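Local coordinates for protein telomerase reverse transcriptase (Candida tropicalis MYA-3404, PDB 6ZD1) that probably extends chromosome ends by reverse-transcribing the template within its RNA component into telomeric DNA repeats, at residues Thr492-Leu497 / Ile507-Asp512. Residues are numbered along the deposited sequence; the frame is centred on the assembly and turned at random.
Sequences TEDNLL and ITSNKD
Leu496 and Ile507 face each other as an antiparallel hydrogen-bonded pair: Leu496 N donates to Ile507 O at 2.7 Å, and Ile507 N returns a straighter bond to Leu496 O at 2.9 Å. Their side chains rise on the same face without touching one another; both instead pack on helix 309-326, where they share Phe319. One residue along, Asn495 and Thr508 form a non-hydrogen-bonded pair on the other face. The strands close in here, with CB of Asn495 3.5 Å from Thr508 OG1, and Asn495 CA makes a bent CA-H...O contact with Ile507 O. This buried pairing is the open end of the hairpin 495-500/503-508, at whose turn lies the Val-Asp-Asp sequence expected of motif C in the palm of reverse transcriptases, a motif that usually supplies catalytic aspartates. The hairpin makes up half of an antiparallel four-stranded sheet, with strand 495-500 at its edge, while Thr508 bonds through its backbone to Tyr334 of strand 334-339. Toward solvent the ladder gives way to turns. Asp494 O still takes a nearly linear bond from Ser509 N (3.1 Å, 167° at the hydrogen), the last backbone link before the chains part. Beyond it the partly exposed side chains meet sparsely, Asp494 OD1 coming within 3.1 Å of Ser509 OG. Thr508 turns its hydroxyl anti to the backbone N (chi1 -178°), where OG1 accepts from Asn510 N at 2.9 Å in an ST turn. Asn510 then serves as N-cap of helix 511-520, its OD1 receiving Asp512 N at 3.0 Å, tilted 31° from the carbonyl plane.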
ATOM      1  N   THR A 492      -3.789 -24.479 -26.958  1.00111.62           N
ATOM      2  CA  THR A 492      -2.948 -23.443 -26.361  1.00102.20           C
ATOM      3  C   THR A 492      -1.832 -22.985 -27.296  1.00104.18           C
ATOM      4  O   THR A 492      -1.307 -21.878 -27.126  1.00102.45           O
ATOM      5  CB  THR A 492      -2.344 -23.957 -25.048  1.00105.24           C
ATOM      6  OG1 THR A 492      -3.368 -24.579 -24.264  1.00115.46           O
ATOM      7  CG2 THR A 492      -1.722 -22.818 -24.242  1.00105.80           C
ATOM      8  N   GLU A 493      -1.470 -23.804 -28.282  1.00105.58           N
ATOM      9  CA  GLU A 493      -0.420 -23.452 -29.228  1.00112.06           C
ATOM     10  C   GLU A 493      -0.764 -22.235 -30.079  1.00110.01           C
ATOM     11  O   GLU A 493       0.135 -21.675 -30.713  1.00112.21           O
ATOM     12  CB  GLU A 493      -0.128 -24.644 -30.141  1.00112.66           C
ATOM     13  CG  GLU A 493       0.328 -25.894 -29.411  1.00106.35           C
ATOM     14  CD  GLU A 493       0.621 -27.036 -30.360  1.00114.89           C
ATOM     15  OE1 GLU A 493       0.194 -26.959 -31.532  1.00109.95           O
ATOM     16  OE2 GLU A 493       1.281 -28.008 -29.936  1.00129.95           O
ATOM     17  N   ASP A 494      -2.031 -21.816 -30.112  1.00100.11           N
ATOM     18  CA  ASP A 494      -2.485 -20.781 -31.029  1.00 92.94           C
ATOM     19  C   ASP A 494      -3.111 -19.567 -30.358  1.00 92.56           C
ATOM     20  O   ASP A 494      -3.288 -18.546 -31.032  1.00 91.45           O
ATOM     21  CB  ASP A 494      -3.504 -21.361 -32.025  1.00 93.66           C
ATOM     22  CG  ASP A 494      -2.842 -22.117 -33.163  1.00119.66           C
ATOM     23  OD1 ASP A 494      -2.385 -21.467 -34.127  1.00120.05           O
ATOM     24  OD2 ASP A 494      -2.764 -23.362 -33.084  1.00124.91           O
ATOM     25  N   ASN A 495      -3.466 -19.644 -29.078  1.00 85.57           N
ATOM     26  CA  ASN A 495      -4.111 -18.524 -28.409  1.00 86.26           C
ATOM     27  C   ASN A 495      -3.737 -18.521 -26.934  1.00 79.10           C
ATOM     28  O   ASN A 495      -3.407 -19.560 -26.357  1.00 78.78           O
ATOM     29  CB  ASN A 495      -5.631 -18.567 -28.583  1.00 76.93           C
ATOM     30  CG  ASN A 495      -6.184 -19.965 -28.485  1.00 84.48           C
ATOM     31  OD1 ASN A 495      -6.494 -20.593 -29.496  1.00 93.49           O
ATOM     32  ND2 ASN A 495      -6.306 -20.467 -27.263  1.00 89.70           N
ATOM     33  N   LEU A 496      -3.787 -17.331 -26.336  1.00 75.91           N
ATOM     34  CA  LEU A 496      -3.341 -17.117 -24.967  1.00 74.41           C
ATOM     35  C   LEU A 496      -4.254 -16.114 -24.278  1.00 74.89           C
ATOM     36  O   LEU A 496      -4.451 -15.006 -24.783  1.00 77.14           O
ATOM     37  CB  LEU A 496      -1.896 -16.611 -24.940  1.00 72.15           C
ATOM     38  CG  LEU A 496      -1.409 -16.077 -23.593  1.00 82.42           C
ATOM     39  CD1 LEU A 496      -1.237 -17.222 -22.613  1.00 77.68           C
ATOM     40  CD2 LEU A 496      -0.117 -15.285 -23.751  1.00 55.85           C
ATOM     41  N   LEU A 497      -4.810 -16.505 -23.133  1.00 87.40           N
ATOM     42  CA  LEU A 497      -5.628 -15.633 -22.300  1.00 64.37           C
ATOM     43  C   LEU A 497      -4.959 -15.445 -20.946  1.00 62.48           C
ATOM     44  O   LEU A 497      -4.497 -16.413 -20.333  1.00 72.19           O
ATOM     45  CB  LEU A 497      -7.039 -16.204 -22.108  1.00 65.38           C
ATOM     46  CG  LEU A 497      -8.018 -15.387 -21.259  1.00 69.85           C
ATOM     47  CD1 LEU A 497      -8.382 -14.083 -21.957  1.00 59.12           C
ATOM     48  CD2 LEU A 497      -9.268 -16.194 -20.930  1.00 60.95           C
ATOM     49  N   ILE A 507      -4.493 -12.945 -26.783  1.00 62.27           N
ATOM     50  CA  ILE A 507      -3.704 -12.888 -28.005  1.00 69.34           C
ATOM     51  C   ILE A 507      -3.901 -14.198 -28.749  1.00 75.14           C
ATOM     52  O   ILE A 507      -3.860 -15.274 -28.142  1.00 73.52           O
ATOM     53  CB  ILE A 507      -2.215 -12.644 -27.707  1.00 60.43           C
ATOM     54  CG1 ILE A 507      -2.046 -11.398 -26.835  1.00 63.96           C
ATOM     55  CG2 ILE A 507      -1.427 -12.493 -29.001  1.00 73.36           C
ATOM     56  CD1 ILE A 507      -0.632 -11.183 -26.348  1.00 57.25           C
ATOM     57  N   THR A 508      -4.135 -14.106 -30.054  1.00 67.51           N
ATOM     58  CA  THR A 508      -4.407 -15.292 -30.847  1.00 77.61           C
ATOM     59  C   THR A 508      -3.955 -15.058 -32.281  1.00 81.98           C
ATOM     60  O   THR A 508      -3.896 -13.921 -32.754  1.00 77.55           O
ATOM     61  CB  THR A 508      -5.897 -15.649 -30.803  1.00 73.47           C
ATOM     62  OG1 THR A 508      -6.134 -16.850 -31.550  1.00 85.28           O
ATOM     63  CG2 THR A 508      -6.729 -14.516 -31.387  1.00 75.86           C
ATOM     64  N   SER A 509      -3.613 -16.154 -32.958  1.00 80.89           N
ATOM     65  CA  SER A 509      -3.436 -16.152 -34.403  1.00 77.24           C
ATOM     66  C   SER A 509      -4.701 -16.564 -35.135  1.00 80.41           C
ATOM     67  O   SER A 509      -4.812 -16.322 -36.342  1.00 84.18           O
ATOM     68  CB  SER A 509      -2.287 -17.081 -34.807  1.00 78.59           C
ATOM     69  OG  SER A 509      -2.587 -18.427 -34.482  1.00 97.47           O
ATOM     70  N   ASN A 510      -5.641 -17.194 -34.434  1.00 85.43           N
ATOM     71  CA  ASN A 510      -6.889 -17.666 -35.022  1.00 83.00           C
ATOM     72  C   ASN A 510      -7.923 -16.548 -34.943  1.00 86.24           C
ATOM     73  O   ASN A 510      -8.455 -16.258 -33.866  1.00 80.17           O
ATOM     74  CB  ASN A 510      -7.376 -18.920 -34.301  1.00 89.71           C
ATOM     75  CG  ASN A 510      -8.415 -19.685 -35.094  1.00100.15           C
ATOM     76  OD1 ASN A 510      -9.145 -19.112 -35.901  1.00 99.90           O
ATOM     77  ND2 ASN A 510      -8.485 -20.991 -34.866  1.00108.62           N
ATOM     78  N   LYS A 511      -8.205 -15.917 -36.085  1.00 84.92           N
ATOM     79  CA  LYS A 511      -9.191 -14.845 -36.127  1.00 81.73           C
ATOM     80  C   LYS A 511     -10.595 -15.340 -35.804  1.00 95.67           C
ATOM     81  O   LYS A 511     -11.460 -14.528 -35.457  1.00 99.05           O
ATOM     82  CB  LYS A 511      -9.173 -14.180 -37.508  1.00 87.62           C
ATOM     83  CG  LYS A 511      -9.665 -12.740 -37.526  1.00 99.71           C
ATOM     84  CD  LYS A 511      -9.581 -12.139 -38.925  1.00 98.90           C
ATOM     85  CE  LYS A 511      -9.829 -10.635 -38.898  1.00106.49           C
ATOM     86  NZ  LYS A 511     -11.105 -10.282 -38.209  1.00 98.51           N
ATOM     87  N   ASP A 512     -10.832 -16.653 -35.886  1.00 94.71           N
ATOM     88  CA  ASP A 512     -12.143 -17.212 -35.569  1.00 92.08           C
ATOM     89  C   ASP A 512     -12.344 -17.309 -34.063  1.00 83.05           C
ATOM     90  O   ASP A 512     -13.381 -16.887 -33.538  1.00 85.08           O
ATOM     91  CB  ASP A 512     -12.307 -18.589 -36.218  1.00 98.03           C
ATOM     92  CG  ASP A 512     -12.161 -18.547 -37.730  1.00104.35           C
ATOM     93  OD1 ASP A 512     -12.631 -17.573 -38.356  1.00108.85           O
ATOM     94  OD2 ASP A 512     -11.573 -19.494 -38.294  1.00108.48           O
TER